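Putative cytochrome P450 120 (PDB 2VE3) is a haem-dependent cytochrome P450 that binds retinoic acid and probably acts as a monooxygenase, activating molecular oxygen at its haem iron. Local coordinates at residues Ser265-Leu270 against Val311-Ile315; Asp305-Gln309 against Arg398-Lys402. All coordinates share one frame; numbering follows the deposited sequence.

Contact 1: Ser265-Leu270 against Val311-Ile315; sequences SFCLLL and VLRLI
Ser265 OG is held by its own helix and lies against Ile315 across the contact. It is hydrogen-bonded to Ser261 O, one turn back, which it reaches because chi1 (-61°) sets the hydroxyl beside the backbone N. A water that donates to Ile315 O at 2.8 Å also lies against this hydroxyl, though the modelled separation there is too short to be trusted in detail. Ile315 leaves helical geometry just as helix 302-314 ends, and its CG2 presses on Ser265 OG at 3.2 Å, so a polar atom in a buried seam is hemmed in by aliphatic carbon. The rest of the contact is hydrocarbon and illustrates knobs-into-holes packing. Val311 is the knob, set among Ser265, Phe266, Leu269 and Leu270. Its two methyls divide the hole: CG1 lies 3.7 Å from Ser265 CB, whereas CG2 comes within 4.1 Å of Leu269 CD1 and meets the Phe266 ring obliquely. Leu269 forks over the helix end, reaching tip to tip with Ile315 (CD1 to CD1, 3.8 Å) while its CD2 touches Leu314 CD2 at 3.7 Å, the two side chains crossing at a slant. This is the seam between the long helix 241-272 and the C-terminal end of the K helix, 302-314. Beyond it, Phe266 packs on Ala405 and Ile409 of helix 394-411, and Leu268 on Leu416 of strand 412-416.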
loop_
_atom_site.group_PDB
_atom_site.type_symbol
_atom_site.label_atom_id
_atom_site.label_comp_id
_atom_site.label_asym_id
_atom_site.label_seq_id
_atom_site.Cartn_x
_atom_site.Cartn_y
_atom_site.Cartn_z
ATOM N N SER A 265 -5.646 0.555 10.408
ATOM C CA SER A 265 -5.562 -0.833 10.895
ATOM C C SER A 265 -4.894 -0.912 12.258
ATOM O O SER A 265 -5.404 -1.590 13.133
ATOM C CB SER A 265 -4.842 -1.745 9.910
ATOM O OG SER A 265 -5.537 -1.773 8.673
ATOM N N PHE A 266 -3.762 -0.222 12.423
ATOM C CA PHE A 266 -3.039 -0.172 13.708
ATOM C C PHE A 266 -3.894 0.463 14.803
ATOM O O PHE A 266 -3.877 0.034 15.968
ATOM C CB PHE A 266 -1.721 0.613 13.565
ATOM C CG PHE A 266 -0.977 0.798 14.864
ATOM C CD1 PHE A 266 -0.047 -0.154 15.291
ATOM C CD2 PHE A 266 -1.226 1.908 15.673
ATOM C CE1 PHE A 266 0.622 -0.000 16.495
ATOM C CE2 PHE A 266 -0.560 2.064 16.905
ATOM C CZ PHE A 266 0.368 1.103 17.302
ATOM N N CYS A 267 -4.617 1.514 14.432
ATOM C CA CYS A 267 -5.496 2.200 15.373
ATOM C C CYS A 267 -6.690 1.320 15.702
ATOM O O CYS A 267 -7.143 1.285 16.843
ATOM C CB CYS A 267 -5.981 3.537 14.807
ATOM S SG CYS A 267 -4.716 4.763 14.616
ATOM N N LEU A 268 -7.209 0.631 14.695
ATOM C CA LEU A 268 -8.253 -0.351 14.913
ATOM C C LEU A 268 -7.768 -1.464 15.856
ATOM O O LEU A 268 -8.351 -1.668 16.932
ATOM C CB LEU A 268 -8.750 -0.914 13.571
ATOM C CG LEU A 268 -9.840 -1.995 13.523
ATOM C CD1 LEU A 268 -11.064 -1.629 14.347
ATOM C CD2 LEU A 268 -10.234 -2.299 12.072
ATOM N N LEU A 269 -6.692 -2.149 15.478
ATOM C CA LEU A 269 -6.229 -3.335 16.237
ATOM C C LEU A 269 -5.658 -3.085 17.635
ATOM O O LEU A 269 -5.889 -3.864 18.565
ATOM C CB LEU A 269 -5.261 -4.167 15.402
ATOM C CG LEU A 269 -5.913 -4.784 14.168
ATOM C CD1 LEU A 269 -4.848 -5.236 13.122
ATOM C CD2 LEU A 269 -6.794 -5.932 14.612
ATOM N N LEU A 270 -4.907 -2.011 17.789
ATOM C CA LEU A 270 -4.340 -1.709 19.104
ATOM C C LEU A 270 -5.385 -0.984 19.921
ATOM O O LEU A 270 -5.239 -0.839 21.121
ATOM C CB LEU A 270 -3.046 -0.910 18.980
ATOM C CG LEU A 270 -1.727 -1.683 18.776
ATOM C CD1 LEU A 270 -1.289 -2.402 20.022
ATOM C CD2 LEU A 270 -1.749 -2.650 17.576
ATOM N N VAL A 311 -0.074 -6.562 12.204
ATOM C CA VAL A 311 -1.087 -5.634 11.642
ATOM C C VAL A 311 -1.184 -5.843 10.122
ATOM O O VAL A 311 -2.268 -6.111 9.602
ATOM C CB VAL A 311 -0.791 -4.131 11.990
ATOM C CG1 VAL A 311 -1.654 -3.203 11.171
ATOM C CG2 VAL A 311 -1.039 -3.844 13.460
ATOM N N LEU A 312 -0.048 -5.746 9.425
ATOM C CA LEU A 312 0.029 -5.933 7.959
ATOM C C LEU A 312 -0.397 -7.333 7.518
ATOM O O LEU A 312 -0.859 -7.528 6.384
ATOM C CB LEU A 312 1.458 -5.657 7.442
ATOM C CG LEU A 312 2.056 -4.245 7.601
ATOM C CD1 LEU A 312 3.484 -4.192 7.093
ATOM C CD2 LEU A 312 1.211 -3.157 6.946
ATOM N N ARG A 313 -0.207 -8.312 8.409
ATOM C CA ARG A 313 -0.588 -9.683 8.130
ATOM C C ARG A 313 -2.108 -9.772 8.155
ATOM O O ARG A 313 -2.723 -10.209 7.190
ATOM C CB ARG A 313 0.059 -10.653 9.146
ATOM C CG ARG A 313 0.094 -12.123 8.725
ATOM C CD ARG A 313 -1.239 -12.859 8.984
ATOM N NE ARG A 313 -1.733 -12.717 10.364
ATOM C CZ ARG A 313 -2.919 -13.158 10.802
ATOM N NH1 ARG A 313 -3.754 -13.785 9.991
ATOM N NH2 ARG A 313 -3.272 -12.960 12.060
ATOM N N LEU A 314 -2.695 -9.367 9.277
ATOM C CA LEU A 314 -4.134 -9.478 9.490
ATOM C C LEU A 314 -4.938 -8.594 8.541
ATOM O O LEU A 314 -5.933 -9.040 7.978
ATOM C CB LEU A 314 -4.505 -9.189 10.959
ATOM C CG LEU A 314 -5.974 -9.387 11.380
ATOM C CD1 LEU A 314 -6.528 -10.778 11.034
ATOM C CD2 LEU A 314 -6.185 -9.081 12.859
ATOM N N ILE A 315 -4.522 -7.347 8.368
ATOM C CA ILE A 315 -5.231 -6.437 7.459
ATOM C C ILE A 315 -4.259 -5.857 6.419
ATOM O O ILE A 315 -3.735 -4.768 6.614
ATOM C CB ILE A 315 -5.922 -5.277 8.229
ATOM C CG1 ILE A 315 -6.804 -5.802 9.376
ATOM C CG2 ILE A 315 -6.764 -4.426 7.272
ATOM C CD1 ILE A 315 -7.300 -4.700 10.293
HETATM O O HOH W 1 -4.395 -2.047 6.527
#

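Contact 2: Asp305-Gln309 against Arg398-Lys402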
loop_
_atom_site.group_PDB
_atom_site.type_symbol
_atom_site.label_atom_id
_atom_site.label_comp_id
_atom_site.label_asym_id
_atom_site.label_seq_id
_atom_site.Cartn_x
_atom_site.Cartn_y
_atom_site.Cartn_z
ATOM N N ASP A 305 8.139 -3.900 16.309
ATOM C CA ASP A 305 8.409 -4.585 15.047
ATOM C C ASP A 305 7.456 -5.759 14.792
ATOM O O ASP A 305 6.904 -5.872 13.693
ATOM C CB ASP A 305 9.850 -5.093 14.992
ATOM C CG ASP A 305 10.853 -4.016 14.624
ATOM O OD1 ASP A 305 10.475 -2.854 14.346
ATOM O OD2 ASP A 305 12.053 -4.346 14.626
ATOM N N GLN A 306 7.294 -6.635 15.796
ATOM C CA GLN A 306 6.374 -7.787 15.708
ATOM C C GLN A 306 4.900 -7.408 15.504
ATOM O O GLN A 306 4.192 -8.029 14.716
ATOM C CB GLN A 306 6.460 -8.625 16.972
ATOM C CG GLN A 306 7.722 -9.473 17.093
ATOM C CD GLN A 306 7.674 -10.353 18.331
ATOM O OE1 GLN A 306 6.648 -10.988 18.632
ATOM N NE2 GLN A 306 8.782 -10.385 19.063
ATOM N N VAL A 307 4.441 -6.426 16.270
ATOM C CA VAL A 307 3.052 -5.937 16.190
ATOM C C VAL A 307 2.766 -5.430 14.767
ATOM O O VAL A 307 1.696 -5.692 14.185
ATOM C CB VAL A 307 2.831 -4.833 17.245
ATOM C CG1 VAL A 307 1.485 -4.143 17.066
ATOM C CG2 VAL A 307 2.969 -5.412 18.638
ATOM N N LEU A 308 3.737 -4.725 14.198
ATOM C CA LEU A 308 3.542 -4.103 12.898
ATOM C C LEU A 308 3.560 -5.136 11.763
ATOM O O LEU A 308 2.740 -5.044 10.851
ATOM C CB LEU A 308 4.510 -2.927 12.697
ATOM C CG LEU A 308 4.349 -1.748 13.660
ATOM C CD1 LEU A 308 5.463 -0.714 13.456
ATOM C CD2 LEU A 308 2.972 -1.075 13.545
ATOM N N GLN A 309 4.418 -6.157 11.869
ATOM C CA GLN A 309 4.327 -7.336 10.994
ATOM C C GLN A 309 2.930 -7.983 11.031
ATOM O O GLN A 309 2.401 -8.407 9.996
ATOM C CB GLN A 309 5.373 -8.412 11.376
ATOM C CG GLN A 309 6.878 -8.062 11.104
ATOM C CD GLN A 309 7.247 -8.101 9.634
ATOM O OE1 GLN A 309 6.855 -7.225 8.852
ATOM N NE2 GLN A 309 8.017 -9.105 9.248
ATOM N N ARG A 398 7.477 1.490 6.820
ATOM C CA ARG A 398 7.791 0.954 8.158
ATOM C C ARG A 398 8.233 2.048 9.097
ATOM O O ARG A 398 7.860 2.032 10.276
ATOM C CB ARG A 398 8.855 -0.151 8.117
ATOM C CG ARG A 398 8.299 -1.505 7.753
ATOM C CD ARG A 398 9.405 -2.509 7.449
ATOM N NE ARG A 398 8.846 -3.849 7.333
ATOM C CZ ARG A 398 9.291 -4.798 6.521
ATOM N NH1 ARG A 398 10.324 -4.571 5.713
ATOM N NH2 ARG A 398 8.690 -5.983 6.510
ATOM N N LEU A 399 9.031 2.987 8.565
ATOM C CA LEU A 399 9.399 4.204 9.279
ATOM C C LEU A 399 8.179 4.966 9.804
ATOM O O LEU A 399 8.100 5.250 11.000
ATOM C CB LEU A 399 10.221 5.144 8.383
ATOM C CG LEU A 399 10.665 6.452 9.043
ATOM C CD1 LEU A 399 11.766 6.180 10.049
ATOM C CD2 LEU A 399 11.147 7.444 7.998
ATOM N N GLU A 400 7.237 5.284 8.912
ATOM C CA GLU A 400 6.071 6.082 9.292
ATOM C C GLU A 400 5.150 5.335 10.262
ATOM O O GLU A 400 4.592 5.936 11.166
ATOM C CB GLU A 400 5.285 6.560 8.061
ATOM C CG GLU A 400 4.235 7.623 8.394
ATOM C CD GLU A 400 3.521 8.223 7.195
ATOM O OE1 GLU A 400 4.095 8.273 6.076
ATOM O OE2 GLU A 400 2.373 8.684 7.391
ATOM N N MET A 401 5.001 4.031 10.066
ATOM C CA MET A 401 4.215 3.195 10.968
ATOM C C MET A 401 4.843 3.175 12.366
ATOM O O MET A 401 4.149 3.306 13.377
ATOM C CB MET A 401 4.108 1.778 10.405
ATOM C CG MET A 401 3.167 1.634 9.215
ATOM S SD MET A 401 2.956 -0.075 8.680
ATOM C CE MET A 401 4.406 -0.302 7.646
ATOM N N LYS A 402 6.166 3.027 12.420
ATOM C CA LYS A 402 6.867 2.918 13.703
ATOM C C LYS A 402 6.842 4.231 14.464
ATOM O O LYS A 402 6.479 4.255 15.622
ATOM C CB LYS A 402 8.299 2.434 13.508
ATOM C CG LYS A 402 8.713 1.386 14.511
ATOM C CD LYS A 402 10.217 1.210 14.588
ATOM C CE LYS A 402 10.734 0.229 13.565
ATOM N NZ LYS A 402 11.925 -0.520 14.093
HETATM O O HOH W 2 6.777 -4.261 9.173
#
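This is a steep, partly buried crossing of two helices, the K helix (302-314) and the L helix (394-411) of the P450 fold, in which polar links accompany a small apolar centre. The axes of the two segments approach to 11.0 Å at 113°, a separation bridged by side chains. Leu308 supplies the apolar centre: its CD1 lies against the backbone of the other helix, 3.9 Å from Lys402 CA, and also meets the CB of Met401 and the CG of Lys402. Next to it, Lys402 NZ makes a salt bridge to Asp305 OD1 at 2.8 Å, using the syn lone pair of that oxygen. Bends of the lysine chain at chi3 (-87°) and chi4 together bring the ammonium group round to the carboxylate, and NZ also donates to Leu298 O. A methionine in place of Lys402 would probably leave Asp305 without its countercharge and Leu298 O without this donor. One turn on along helix 302-314, and one turn back along helix 394-411, Arg398 NH2 donates to Gln309 OE1 at 3.2 Å with an N-H...O angle of 153°, the amide and guanidinium planes being steeply inclined. A water doubles this link, donating to Gln309 OE1 (3.0 Å) and accepting from Arg398 NE (2.8 Å), while Arg398 NH1 pairs with Glu395. Met401 touches the haem, and its helix is flanked by helix 241-272, where Ala262 meets Met401, and by helix 121-137, where Leu121 and Met124 meet Leu399.

In the fold
From the N terminus, the chain passes first through 265-270, late in helix 241-272, then through 305-309 on helix 302-314 and 311-315 at that helix's end, and finally through 398-402 on helix 394-411. Contact 1 closes a largely helical loop of 40 residues; contact 2 closes one of 88, which includes several strands. The two loops cross, since 305-309 lies inside the first and 311-315 inside the second. Helix 302-314 serves both, and the contacts meet directly: Phe266 CD1 packs on Leu308 CD2 at 3.6 Å, and Leu312 CD2 on Met401 SD at 3.9 Å. Together they illustrate how three helices share one core beside the haem, which Leu312 also touches.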